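Pyridoxal kinase (Lactobacillus plantarum, PDB 3H74) probably catalyses the ATP-dependent phosphorylation of pyridoxal to pyridoxal 5'-phosphate, using a fold of the ribokinase type. Local coordinates at residues Q63-W68 with T93-Q98; T143-L148 with E160-A165; C189-E194 with P233-A238. All blocks are in the same frame, centred on the assembly; numbering follows the deposited sequence.

Contact 1 of 3, residues Q63-W68 with T93-Q98; sequences QVFAHW and TTYLEQ
Phe65 shows how two neighbouring helices can meet chiefly through aromatic rings. Its phenyl group and the ring of Tyr95 form an offset stack, with centroids 4.4 Å apart and planes only 11° from parallel. The offset is large enough to carry Tyr95 CB over the middle of the phenyl face, where it makes a CH-pi contact 3.8 Å from the Phe65 centroid. In return Phe65 CD1 lies above the phenol near its rim, 3.5 Å from Tyr95 CG. The torsion of Tyr95 explains this overlap: CG is anti to the backbone N (chi1 -179°), which carries the ring out from its own helix and across the face of Phe65.

Between these helices, 61-70 and 86-98, the chain runs through strand 77-80; helix 86-98 then forms the crossover to the parallel strand 103-106, the alternating alpha/beta topology of the ribokinase clan. Both helices lean on the sheet, Phe65 and Trp68 through Leu37 and Leu96 through Ala78 and Ile80.

One turn after Phe65, Trp68 takes up the far end of the phenol. Its six-membered ring is neither stacked on Tyr95 nor edge-to-face with it, the planes meeting at 57°. Tyr95 OH comes in at the indole edge, 3.5 Å from Trp68 CE3, and it also lies 3.6 Å from Trp68 CB. Within helix 61-70, Val64 CG1 packs over one indole face while CE3 sits at the edge of the Phe65 ring, so the three aromatic groups form a cluster. Phe75 extends it, touching both Trp68 and Tyr95. A polar link runs alongside: Gln98 NE2 is hydrogen-bonded to Thr69 OG1, which is in turn bonded to Phe65 O.

Contact 2 of 3, residues T143-L148 with E160-A165; sequences TEAALL and EVILPA
Ala145, which meets Ile162 across this contact, comes directly after Glu144, whose carboxylate oxygen OE2 is gripped by two backbone N-H groups, those of Leu110 and Gly111. That double grip ties the first turns of helix 142-149 to the chain beyond strand 103-106. The two helices of the contact, 142-149 and 159-167, together make up the connection between the neighbouring parallel strands 137-138 and 175-176, a beta-alpha-beta crossover built with two helices where one would be usual.

What joins them is wholly apolar. No hydrogen bond passes between residues 143-148 and 160-165, and the buried surface is small, 95 Å² over both sides. One long side chain, Ile162, bridges to the short side chains of the facing helix. Its CG1 branch is anti to the backbone N (chi1 -167°) and continues nearly extended through chi2 of 156°, so that CD1 is delivered to the surface of the other helix. The alanines there leave the backbone accessible to it, and CD1 touches a main-chain nitrogen as well as a methyl. Ile178, from strand 178-183, touches both Ala145 and Ile162 and closes one side of the contact.

In helix 159-167 the bonding is interrupted at Pro164, whose N makes no bond to the preceding turn, and the helix kinks just after Ile162. At the tip, Ile162 CD1 rests 3.7 Å from Ala145 CB and equally 3.7 Å from Ala146 N.

Contact 3 of 3, residues C189-E194 with P233-A238; sequences CAWLDE and PTLARA
The indole of Trp191 receives Leu235 on one face and has the carbonyl oxygen of Cys189 at its edge, in the ring plane. Leu235 CD1 stands over the benzene half of the indole as a CH-pi contact, 3.7 Å from the centroid of the six-membered ring and 20° off its normal. The methyl is shifted toward the rim at the CD2-CE3 bond, with Trp191 CE3 at 3.5 Å and Trp191 CD2 at 3.6 Å its nearest atoms.

The two side chains come from opposite directions, one from the strand and one from the helix, and the methyl meets the flat of the ring. Trp191 holds its CG between the backbone N and the carbonyl carbon (chi1 75°), a setting that brings the indole alongside the strand, back toward Cys189, and presents its flat side to the helix. Leu235 then works as a fork. While CD1 covers the indole, CD2 turns to the sulphur of Cys189, a looser contact of 4.3 Å between Leu235 CD2 and Cys189 SG.

Val177 touches all three residues, and Ile221 of helix 213-226 also packs on Leu235. Cys189 and Trp191, two apart on strand 186-192, both point to the helix, whereas Ala190 between them points away. This is the ordinary way for a helix, here 231-251, to cover one face of a three-stranded antiparallel sheet, within the carboxy-terminal half of a kinase of the ribokinase clan.

How the contacts relate
All three contacts are buried and apolar, with no hydrogen bond between their paired segments, yet the means differ: two helices meet through stacked rings in contact 1 and through one long branch against alanines in contact 2, whereas in contact 3 a helix sets a methyl over an indole on a strand. Contact 1 stands apart, its centre 29 to 30 Å from the others, beside strands of the main sheet. Contacts 2 and 3 share the antiparallel sheet of strands 178-183, 186-192 and 198-204, helix 159-167 lying on one face and helix 231-251 on the opposite one. They touch through it: Leu163 CB packs 3.9 Å from Leu192 CG, and Pro164 N lies 3.8 Å from Leu192 CD1.

Contact 1 of 3, residues Q63-W68 with T93-Q98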
ATOM      1  N   GLN A  63       3.209 -22.298   5.344  1.00  6.79           N
ATOM      2  CA  GLN A  63       4.219 -23.179   4.766  1.00  6.50           C
ATOM      3  C   GLN A  63       5.337 -22.409   4.079  1.00  6.05           C
ATOM      4  O   GLN A  63       6.499 -22.800   4.130  1.00  5.83           O
ATOM      5  CB  GLN A  63       3.576 -24.122   3.770  1.00  6.51           C
ATOM      6  CG  GLN A  63       2.434 -24.952   4.322  1.00  8.37           C
ATOM      7  CD  GLN A  63       1.902 -25.896   3.281  1.00 10.07           C
ATOM      8  OE1 GLN A  63       2.649 -26.687   2.702  1.00 11.32           O
ATOM      9  NE2 GLN A  63       0.601 -25.800   3.011  1.00 10.98           N
ATOM     10  N   VAL A  64       4.969 -21.324   3.397  1.00  5.29           N
ATOM     11  CA  VAL A  64       5.958 -20.433   2.786  1.00  5.23           C
ATOM     12  C   VAL A  64       6.895 -19.875   3.855  1.00  5.58           C
ATOM     13  O   VAL A  64       8.109 -19.980   3.731  1.00  5.73           O
ATOM     14  CB  VAL A  64       5.284 -19.262   2.026  1.00  5.25           C
ATOM     15  CG1 VAL A  64       6.327 -18.287   1.494  1.00  5.68           C
ATOM     16  CG2 VAL A  64       4.441 -19.788   0.883  1.00  5.49           C
ATOM     17  N   PHE A  65       6.328 -19.311   4.915  1.00  6.31           N
ATOM     18  CA  PHE A  65       7.144 -18.724   5.965  1.00  6.64           C
ATOM     19  C   PHE A  65       8.011 -19.773   6.654  1.00  6.45           C
ATOM     20  O   PHE A  65       9.175 -19.511   6.960  1.00  6.79           O
ATOM     21  CB  PHE A  65       6.279 -17.982   6.980  1.00  7.03           C
ATOM     22  CG  PHE A  65       5.546 -16.789   6.407  1.00  6.53           C
ATOM     23  CD1 PHE A  65       6.143 -15.965   5.447  1.00  6.88           C
ATOM     24  CD2 PHE A  65       4.263 -16.487   6.840  1.00  8.01           C
ATOM     25  CE1 PHE A  65       5.463 -14.864   4.922  1.00  7.19           C
ATOM     26  CE2 PHE A  65       3.582 -15.383   6.319  1.00  8.40           C
ATOM     27  CZ  PHE A  65       4.189 -14.582   5.351  1.00  8.07           C
ATOM     28  N   ALA A  66       7.456 -20.968   6.871  1.00  6.53           N
ATOM     29  CA  ALA A  66       8.238 -22.057   7.472  1.00  6.50           C
ATOM     30  C   ALA A  66       9.409 -22.441   6.570  1.00  6.55           C
ATOM     31  O   ALA A  66      10.537 -22.649   7.035  1.00  6.77           O
ATOM     32  CB  ALA A  66       7.353 -23.252   7.725  1.00  7.24           C
ATOM     33  N   HIS A  67       9.149 -22.528   5.265  1.00  6.01           N
ATOM     34  CA  HIS A  67      10.207 -22.850   4.321  1.00  6.23           C
ATOM     35  C   HIS A  67      11.299 -21.775   4.298  1.00  6.23           C
ATOM     36  O   HIS A  67      12.493 -22.079   4.393  1.00  6.23           O
ATOM     37  CB  HIS A  67       9.652 -23.085   2.918  1.00  6.24           C
ATOM     38  CG  HIS A  67      10.714 -23.383   1.916  1.00  6.05           C
ATOM     39  ND1 HIS A  67      10.643 -22.981   0.595  1.00  5.52           N
ATOM     40  CD2 HIS A  67      11.896 -24.028   2.052  1.00  6.68           C
ATOM     41  CE1 HIS A  67      11.731 -23.382  -0.036  1.00  5.61           C
ATOM     42  NE2 HIS A  67      12.509 -24.015   0.825  1.00  5.61           N
ATOM     43  N   TRP A  68      10.896 -20.515   4.151  1.00  5.97           N
ATOM     44  CA  TRP A  68      11.873 -19.434   4.139  1.00  6.57           C
ATOM     45  C   TRP A  68      12.719 -19.422   5.415  1.00  7.14           C
ATOM     46  O   TRP A  68      13.918 -19.172   5.355  1.00  7.84           O
ATOM     47  CB  TRP A  68      11.188 -18.092   3.956  1.00  6.42           C
ATOM     48  CG  TRP A  68      10.560 -17.882   2.603  1.00  5.95           C
ATOM     49  CD1 TRP A  68      10.694 -18.661   1.489  1.00  5.79           C
ATOM     50  CD2 TRP A  68       9.729 -16.787   2.231  1.00  5.15           C
ATOM     51  NE1 TRP A  68       9.986 -18.116   0.439  1.00  6.00           N
ATOM     52  CE2 TRP A  68       9.390 -16.959   0.871  1.00  5.00           C
ATOM     53  CE3 TRP A  68       9.230 -15.672   2.922  1.00  6.15           C
ATOM     54  CZ2 TRP A  68       8.566 -16.053   0.189  1.00  5.85           C
ATOM     55  CZ3 TRP A  68       8.417 -14.772   2.245  1.00  6.16           C
ATOM     56  CH2 TRP A  68       8.097 -14.967   0.887  1.00  5.92           C
ATOM     57  N   THR A  93       2.376 -11.033  10.624  1.00  9.44           N
ATOM     58  CA  THR A  93       2.884 -10.253  11.757  1.00 10.35           C
ATOM     59  C   THR A  93       4.058 -10.962  12.447  1.00 10.44           C
ATOM     60  O   THR A  93       5.112 -10.368  12.670  1.00 10.78           O
ATOM     61  CB  THR A  93       1.767  -9.929  12.779  1.00 10.76           C
ATOM     62  OG1 THR A  93       0.728  -9.178  12.137  1.00 11.18           O
ATOM     63  CG2 THR A  93       2.315  -9.105  13.946  1.00 10.87           C
ATOM     64  N   THR A  94       3.890 -12.246  12.746  1.00 11.09           N
ATOM     65  CA  THR A  94       4.949 -12.964  13.460  1.00 11.48           C
ATOM     66  C   THR A  94       6.161 -13.247  12.569  1.00 11.09           C
ATOM     67  O   THR A  94       7.304 -13.198  13.039  1.00 11.42           O
ATOM     68  CB  THR A  94       4.467 -14.265  14.106  1.00 12.11           C
ATOM     69  OG1 THR A  94       4.145 -15.204  13.081  1.00 12.08           O
ATOM     70  CG2 THR A  94       3.251 -14.021  15.003  1.00 13.02           C
ATOM     71  N   TYR A  95       5.923 -13.504  11.280  1.00 10.63           N
ATOM     72  CA  TYR A  95       7.033 -13.712  10.356  1.00 10.55           C
ATOM     73  C   TYR A  95       7.917 -12.467  10.266  1.00 10.44           C
ATOM     74  O   TYR A  95       9.144 -12.549  10.330  1.00 10.30           O
ATOM     75  CB  TYR A  95       6.574 -14.159   8.959  1.00 10.41           C
ATOM     76  CG  TYR A  95       7.764 -14.380   8.072  1.00  9.95           C
ATOM     77  CD1 TYR A  95       8.596 -15.481   8.271  1.00  9.91           C
ATOM     78  CD2 TYR A  95       8.111 -13.458   7.079  1.00  9.83           C
ATOM     79  CE1 TYR A  95       9.708 -15.684   7.489  1.00  8.93           C
ATOM     80  CE2 TYR A  95       9.230 -13.656   6.290  1.00  9.44           C
ATOM     81  CZ  TYR A  95      10.028 -14.765   6.506  1.00  9.24           C
ATOM     82  OH  TYR A  95      11.139 -14.952   5.733  1.00 11.15           O
ATOM     83  N   LEU A  96       7.281 -11.307  10.136  1.00 10.65           N
ATOM     84  CA  LEU A  96       8.017 -10.047  10.054  1.00 11.21           C
ATOM     85  C   LEU A  96       8.842  -9.797  11.317  1.00 12.07           C
ATOM     86  O   LEU A  96       9.972  -9.308  11.243  1.00 11.67           O
ATOM     87  CB  LEU A  96       7.061  -8.882   9.792  1.00 11.25           C
ATOM     88  CG  LEU A  96       6.322  -8.905   8.451  1.00 10.87           C
ATOM     89  CD1 LEU A  96       5.232  -7.831   8.448  1.00 10.70           C
ATOM     90  CD2 LEU A  96       7.266  -8.750   7.258  1.00 11.52           C
ATOM     91  N   GLU A  97       8.268 -10.149  12.463  1.00 12.80           N
ATOM     92  CA  GLU A  97       8.941 -10.011  13.759  1.00 14.53           C
ATOM     93  C   GLU A  97      10.207 -10.876  13.859  1.00 15.04           C
ATOM     94  O   GLU A  97      11.147 -10.513  14.576  1.00 15.48           O
ATOM     95  CB  GLU A  97       7.963 -10.326  14.898  1.00 15.19           C
ATOM     96  CG  GLU A  97       8.510 -10.119  16.327  1.00 18.37           C
ATOM     97  CD  GLU A  97       9.136  -8.748  16.557  1.00 22.03           C
ATOM     98  OE1 GLU A  97       8.484  -7.717  16.271  1.00 24.16           O
ATOM     99  OE2 GLU A  97      10.287  -8.704  17.042  1.00 24.68           O
ATOM    100  N   GLN A  98      10.234 -12.003  13.141  1.00 15.13           N
ATOM    101  CA  GLN A  98      11.422 -12.874  13.087  1.00 15.78           C
ATOM    102  C   GLN A  98      12.559 -12.234  12.305  1.00 15.81           C
ATOM    103  O   GLN A  98      13.718 -12.619  12.452  1.00 15.92           O
ATOM    104  CB  GLN A  98      11.108 -14.207  12.404  1.00 15.57           C
ATOM    105  CG  GLN A  98      10.159 -15.144  13.110  1.00 17.23           C
ATOM    106  CD  GLN A  98       9.819 -16.357  12.245  1.00 16.91           C
ATOM    107  OE1 GLN A  98       8.796 -17.002  12.447  1.00 19.96           O
ATOM    108  NE2 GLN A  98      10.674 -16.660  11.269  1.00 18.38           N
TER

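Contact 2 of 3, residues T143-L148 with E160-A165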
ATOM      1  N   THR A 143     -10.885   6.712   5.325  1.00  8.95           N
ATOM      2  CA  THR A 143     -11.748   5.692   5.922  1.00  8.85           C
ATOM      3  C   THR A 143     -10.951   4.803   6.881  1.00  8.56           C
ATOM      4  O   THR A 143     -11.367   4.540   8.016  1.00  8.38           O
ATOM      5  CB  THR A 143     -12.417   4.818   4.834  1.00  9.37           C
ATOM      6  OG1 THR A 143     -13.210   5.646   3.978  1.00 10.26           O
ATOM      7  CG2 THR A 143     -13.311   3.758   5.447  1.00  8.87           C
ATOM      8  N   GLU A 144      -9.796   4.347   6.413  1.00  8.16           N
ATOM      9  CA  GLU A 144      -8.938   3.462   7.185  1.00  7.96           C
ATOM     10  C   GLU A 144      -8.355   4.149   8.415  1.00  8.40           C
ATOM     11  O   GLU A 144      -8.211   3.528   9.462  1.00  8.23           O
ATOM     12  CB  GLU A 144      -7.847   2.897   6.285  1.00  7.58           C
ATOM     13  CG  GLU A 144      -8.434   1.917   5.281  1.00  7.43           C
ATOM     14  CD  GLU A 144      -7.666   1.787   3.978  1.00  7.58           C
ATOM     15  OE1 GLU A 144      -6.700   2.548   3.737  1.00  6.99           O
ATOM     16  OE2 GLU A 144      -8.072   0.905   3.190  1.00  7.11           O
ATOM     17  N   ALA A 145      -8.033   5.432   8.297  1.00  8.63           N
ATOM     18  CA  ALA A 145      -7.523   6.192   9.443  1.00  9.46           C
ATOM     19  C   ALA A 145      -8.520   6.170  10.603  1.00  9.66           C
ATOM     20  O   ALA A 145      -8.152   5.912  11.753  1.00 10.26           O
ATOM     21  CB  ALA A 145      -7.213   7.613   9.038  1.00 10.33           C
ATOM     22  N   ALA A 146      -9.782   6.439  10.282  1.00  9.47           N
ATOM     23  CA  ALA A 146     -10.864   6.432  11.266  1.00  9.70           C
ATOM     24  C   ALA A 146     -11.114   5.034  11.829  1.00  9.63           C
ATOM     25  O   ALA A 146     -11.278   4.865  13.045  1.00  9.53           O
ATOM     26  CB  ALA A 146     -12.135   7.008  10.665  1.00 10.48           C
ATOM     27  N   LEU A 147     -11.146   4.022  10.964  1.00  8.98           N
ATOM     28  CA  LEU A 147     -11.325   2.649  11.433  1.00  8.70           C
ATOM     29  C   LEU A 147     -10.229   2.252  12.421  1.00  8.58           C
ATOM     30  O   LEU A 147     -10.504   1.652  13.462  1.00  8.72           O
ATOM     31  CB  LEU A 147     -11.372   1.664  10.267  1.00  8.69           C
ATOM     32  CG  LEU A 147     -12.668   1.674   9.464  1.00  9.52           C
ATOM     33  CD1 LEU A 147     -12.399   1.007   8.125  1.00  9.27           C
ATOM     34  CD2 LEU A 147     -13.824   0.990  10.196  1.00 10.33           C
ATOM     35  N   LEU A 148      -8.986   2.608  12.114  1.00  8.50           N
ATOM     36  CA  LEU A 148      -7.857   2.210  12.955  1.00  9.07           C
ATOM     37  C   LEU A 148      -7.859   2.901  14.317  1.00  9.97           C
ATOM     38  O   LEU A 148      -7.493   2.284  15.321  1.00 10.19           O
ATOM     39  CB  LEU A 148      -6.523   2.441  12.245  1.00  8.76           C
ATOM     40  CG  LEU A 148      -6.249   1.521  11.054  1.00  8.63           C
ATOM     41  CD1 LEU A 148      -5.044   2.038  10.285  1.00  7.96           C
ATOM     42  CD2 LEU A 148      -6.030   0.089  11.495  1.00  9.06           C
ATOM     43  N   GLU A 160      -5.032  17.341  12.931  1.00 14.74           N
ATOM     44  CA  GLU A 160      -4.368  17.621  14.209  1.00 14.97           C
ATOM     45  C   GLU A 160      -4.803  16.649  15.315  1.00 14.37           C
ATOM     46  O   GLU A 160      -4.110  16.499  16.321  1.00 14.87           O
ATOM     47  CB  GLU A 160      -4.635  19.070  14.653  1.00 15.27           C
ATOM     48  CG  GLU A 160      -4.306  20.137  13.603  1.00 18.32           C
ATOM     49  CD  GLU A 160      -2.825  20.457  13.509  1.00 21.47           C
ATOM     50  OE1 GLU A 160      -2.053  20.049  14.404  1.00 23.37           O
ATOM     51  OE2 GLU A 160      -2.427  21.132  12.535  1.00 23.95           O
ATOM     52  N   VAL A 161      -5.953  16.003  15.131  1.00 13.68           N
ATOM     53  CA  VAL A 161      -6.459  15.026  16.097  1.00 13.29           C
ATOM     54  C   VAL A 161      -6.207  13.579  15.633  1.00 12.66           C
ATOM     55  O   VAL A 161      -5.695  12.757  16.399  1.00 12.64           O
ATOM     56  CB  VAL A 161      -7.964  15.260  16.425  1.00 13.38           C
ATOM     57  CG1 VAL A 161      -8.510  14.159  17.318  1.00 13.97           C
ATOM     58  CG2 VAL A 161      -8.168  16.620  17.091  1.00 13.33           C
ATOM     59  N   ILE A 162      -6.552  13.281  14.382  1.00 12.26           N
ATOM     60  CA  ILE A 162      -6.472  11.903  13.879  1.00 12.05           C
ATOM     61  C   ILE A 162      -5.039  11.401  13.658  1.00 11.74           C
ATOM     62  O   ILE A 162      -4.729  10.252  13.980  1.00 12.10           O
ATOM     63  CB  ILE A 162      -7.407  11.668  12.646  1.00 12.16           C
ATOM     64  CG1 ILE A 162      -7.558  10.171  12.342  1.00 12.30           C
ATOM     65  CG2 ILE A 162      -6.953  12.456  11.415  1.00 11.45           C
ATOM     66  CD1 ILE A 162      -8.837   9.822  11.586  1.00 13.07           C
ATOM     67  N   LEU A 163      -4.153  12.264  13.164  1.00 11.01           N
ATOM     68  CA  LEU A 163      -2.771  11.835  12.948  1.00 10.90           C
ATOM     69  C   LEU A 163      -2.040  11.465  14.260  1.00 10.72           C
ATOM     70  O   LEU A 163      -1.461  10.388  14.341  1.00 10.44           O
ATOM     71  CB  LEU A 163      -1.977  12.834  12.097  1.00 10.92           C
ATOM     72  CG  LEU A 163      -2.365  12.978  10.618  1.00 11.62           C
ATOM     73  CD1 LEU A 163      -1.643  14.151   9.981  1.00 12.16           C
ATOM     74  CD2 LEU A 163      -2.083  11.700   9.843  1.00 13.66           C
ATOM     75  N   PRO A 164      -2.073  12.335  15.301  1.00 11.09           N
ATOM     76  CA  PRO A 164      -1.471  11.905  16.572  1.00 11.55           C
ATOM     77  C   PRO A 164      -2.080  10.619  17.153  1.00 11.48           C
ATOM     78  O   PRO A 164      -1.345   9.785  17.694  1.00 11.35           O
ATOM     79  CB  PRO A 164      -1.727  13.098  17.502  1.00 11.76           C
ATOM     80  CG  PRO A 164      -1.834  14.253  16.597  1.00 12.20           C
ATOM     81  CD  PRO A 164      -2.555  13.727  15.385  1.00 10.94           C
ATOM     82  N   ALA A 165      -3.397  10.458  17.033  1.00 12.67           N
ATOM     83  CA  ALA A 165      -4.061   9.253  17.538  1.00 13.29           C
ATOM     84  C   ALA A 165      -3.585   8.001  16.790  1.00 13.34           C
ATOM     85  O   ALA A 165      -3.277   6.983  17.413  1.00 13.94           O
ATOM     86  CB  ALA A 165      -5.558   9.392  17.443  1.00 13.80           C
TER

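Contact 3 of 3, residues C189-E194 with P233-A238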
ATOM      1  N   CYS A 189      -0.939  13.471   0.391  1.00  8.38           N
ATOM      2  CA  CYS A 189      -0.586  12.823   1.646  1.00  8.69           C
ATOM      3  C   CYS A 189      -0.390  13.831   2.763  1.00  9.01           C
ATOM      4  O   CYS A 189       0.212  14.891   2.571  1.00  9.55           O
ATOM      5  CB  CYS A 189       0.706  12.023   1.457  1.00  8.77           C
ATOM      6  SG  CYS A 189       0.564  10.605   0.340  1.00  9.86           S
ATOM      7  N   ALA A 190      -0.889  13.478   3.940  1.00  8.84           N
ATOM      8  CA  ALA A 190      -0.659  14.274   5.139  1.00  9.69           C
ATOM      9  C   ALA A 190      -0.003  13.423   6.201  1.00  9.56           C
ATOM     10  O   ALA A 190      -0.340  12.249   6.357  1.00  9.60           O
ATOM     11  CB  ALA A 190      -1.959  14.853   5.656  1.00 10.25           C
ATOM     12  N   TRP A 191       0.925  14.021   6.940  1.00  9.79           N
ATOM     13  CA  TRP A 191       1.663  13.315   7.982  1.00 10.52           C
ATOM     14  C   TRP A 191       2.217  14.324   8.988  1.00 11.08           C
ATOM     15  O   TRP A 191       2.209  15.536   8.734  1.00 11.64           O
ATOM     16  CB  TRP A 191       2.796  12.479   7.365  1.00 10.50           C
ATOM     17  CG  TRP A 191       3.972  13.286   6.924  1.00 10.93           C
ATOM     18  CD1 TRP A 191       5.164  13.401   7.574  1.00 11.72           C
ATOM     19  CD2 TRP A 191       4.082  14.093   5.741  1.00 11.34           C
ATOM     20  NE1 TRP A 191       6.002  14.232   6.883  1.00 12.74           N
ATOM     21  CE2 TRP A 191       5.365  14.674   5.755  1.00 12.21           C
ATOM     22  CE3 TRP A 191       3.221  14.385   4.672  1.00 10.57           C
ATOM     23  CZ2 TRP A 191       5.817  15.522   4.743  1.00 12.19           C
ATOM     24  CZ3 TRP A 191       3.670  15.240   3.666  1.00 11.95           C
ATOM     25  CH2 TRP A 191       4.956  15.793   3.709  1.00 12.61           C
ATOM     26  N   LEU A 192       2.705  13.820  10.119  1.00 12.27           N
ATOM     27  CA  LEU A 192       3.324  14.673  11.134  1.00 13.06           C
ATOM     28  C   LEU A 192       4.831  14.694  10.956  1.00 13.77           C
ATOM     29  O   LEU A 192       5.458  13.644  10.835  1.00 13.58           O
ATOM     30  CB  LEU A 192       2.988  14.168  12.538  1.00 13.52           C
ATOM     31  CG  LEU A 192       1.526  14.172  12.994  1.00 14.27           C
ATOM     32  CD1 LEU A 192       1.402  13.456  14.328  1.00 15.97           C
ATOM     33  CD2 LEU A 192       0.945  15.579  13.074  1.00 15.76           C
ATOM     34  N   ASP A 193       5.414  15.865  10.955  1.00 14.91           N
ATOM     35  CA  ASP A 193       6.847  16.014  11.002  1.00 16.55           C
ATOM     36  C   ASP A 193       7.368  15.755  12.408  1.00 17.57           C
ATOM     37  O   ASP A 193       6.616  15.530  13.310  1.00 17.32           O
ATOM     38  CB  ASP A 193       7.314  17.369  10.407  1.00 16.77           C
ATOM     39  CG  ASP A 193       6.961  18.584  11.255  1.00 17.01           C
ATOM     40  OD1 ASP A 193       6.582  18.466  12.360  1.00 17.82           O
ATOM     41  OD2 ASP A 193       7.060  19.635  10.684  1.00 19.33           O
ATOM     42  N   GLU A 194       8.684  15.806  12.545  1.00 19.25           N
ATOM     43  CA  GLU A 194       9.310  15.539  13.820  1.00 21.29           C
ATOM     44  C   GLU A 194       8.867  16.465  14.956  1.00 21.36           C
ATOM     45  O   GLU A 194       8.910  16.091  16.093  1.00 22.17           O
ATOM     46  CB  GLU A 194      10.786  15.649  13.651  1.00 21.32           C
ATOM     47  CG  GLU A 194      11.360  14.536  12.974  1.00 23.24           C
ATOM     48  CD  GLU A 194      12.686  14.174  13.616  1.00 23.62           C
ATOM     49  OE1 GLU A 194      13.318  15.072  14.155  1.00 27.62           O
ATOM     50  OE2 GLU A 194      12.997  12.977  13.713  1.00 27.30           O
ATOM     51  N   PRO A 233      10.504  14.252   0.930  1.00 11.41           N
ATOM     52  CA  PRO A 233      10.707  14.202  -0.525  1.00 11.32           C
ATOM     53  C   PRO A 233      10.180  12.927  -1.198  1.00 10.57           C
ATOM     54  O   PRO A 233       9.767  12.977  -2.360  1.00 11.10           O
ATOM     55  CB  PRO A 233      12.230  14.325  -0.681  1.00 12.26           C
ATOM     56  CG  PRO A 233      12.790  13.858   0.608  1.00 12.71           C
ATOM     57  CD  PRO A 233      11.793  14.273   1.653  1.00 11.42           C
ATOM     58  N   THR A 234      10.182  11.808  -0.475  1.00  9.90           N
ATOM     59  CA  THR A 234       9.562  10.570  -0.972  1.00  9.09           C
ATOM     60  C   THR A 234       8.082  10.793  -1.283  1.00  8.21           C
ATOM     61  O   THR A 234       7.596  10.419  -2.360  1.00  7.98           O
ATOM     62  CB  THR A 234       9.710   9.415   0.042  1.00  9.42           C
ATOM     63  OG1 THR A 234      11.075   8.990   0.078  1.00 11.54           O
ATOM     64  CG2 THR A 234       8.837   8.228  -0.353  1.00  9.30           C
ATOM     65  N   LEU A 235       7.361  11.390  -0.338  1.00  7.91           N
ATOM     66  CA  LEU A 235       5.930  11.598  -0.528  1.00  8.41           C
ATOM     67  C   LEU A 235       5.658  12.580  -1.657  1.00  9.09           C
ATOM     68  O   LEU A 235       4.737  12.377  -2.441  1.00  8.83           O
ATOM     69  CB  LEU A 235       5.257  12.041   0.772  1.00  8.41           C
ATOM     70  CG  LEU A 235       5.306  11.026   1.912  1.00  8.37           C
ATOM     71  CD1 LEU A 235       4.672  11.618   3.161  1.00  8.60           C
ATOM     72  CD2 LEU A 235       4.629   9.698   1.529  1.00  8.98           C
ATOM     73  N   ALA A 236       6.475  13.625  -1.755  1.00  9.21           N
ATOM     74  CA  ALA A 236       6.338  14.593  -2.842  1.00  9.66           C
ATOM     75  C   ALA A 236       6.515  13.904  -4.200  1.00  9.34           C
ATOM     76  O   ALA A 236       5.681  14.058  -5.091  1.00  9.72           O
ATOM     77  CB  ALA A 236       7.321  15.744  -2.667  1.00 10.97           C
ATOM     78  N   ARG A 237       7.585  13.125  -4.342  1.00  8.72           N
ATOM     79  CA  ARG A 237       7.853  12.438  -5.603  1.00  8.35           C
ATOM     80  C   ARG A 237       6.780  11.395  -5.910  1.00  7.52           C
ATOM     81  O   ARG A 237       6.314  11.293  -7.054  1.00  7.56           O
ATOM     82  CB  ARG A 237       9.234  11.793  -5.595  1.00  8.46           C
ATOM     83  CG  ARG A 237       9.538  10.954  -6.829  1.00 11.24           C
ATOM     84  CD  ARG A 237      10.990  10.542  -6.839  1.00 13.82           C
ATOM     85  NE  ARG A 237      11.822  11.633  -7.327  1.00 17.98           N
ATOM     86  CZ  ARG A 237      13.049  11.921  -6.898  1.00 20.04           C
ATOM     87  NH1 ARG A 237      13.703  12.942  -7.434  1.00 22.25           N
ATOM     88  NH2 ARG A 237      13.622  11.209  -5.933  1.00 21.95           N
ATOM     89  N   ALA A 238       6.374  10.626  -4.899  1.00  7.43           N
ATOM     90  CA  ALA A 238       5.382   9.576  -5.107  1.00  7.23           C
ATOM     91  C   ALA A 238       4.061  10.155  -5.594  1.00  7.74           C
ATOM     92  O   ALA A 238       3.427   9.610  -6.498  1.00  6.93           O
ATOM     93  CB  ALA A 238       5.186   8.765  -3.844  1.00  7.66           C
TER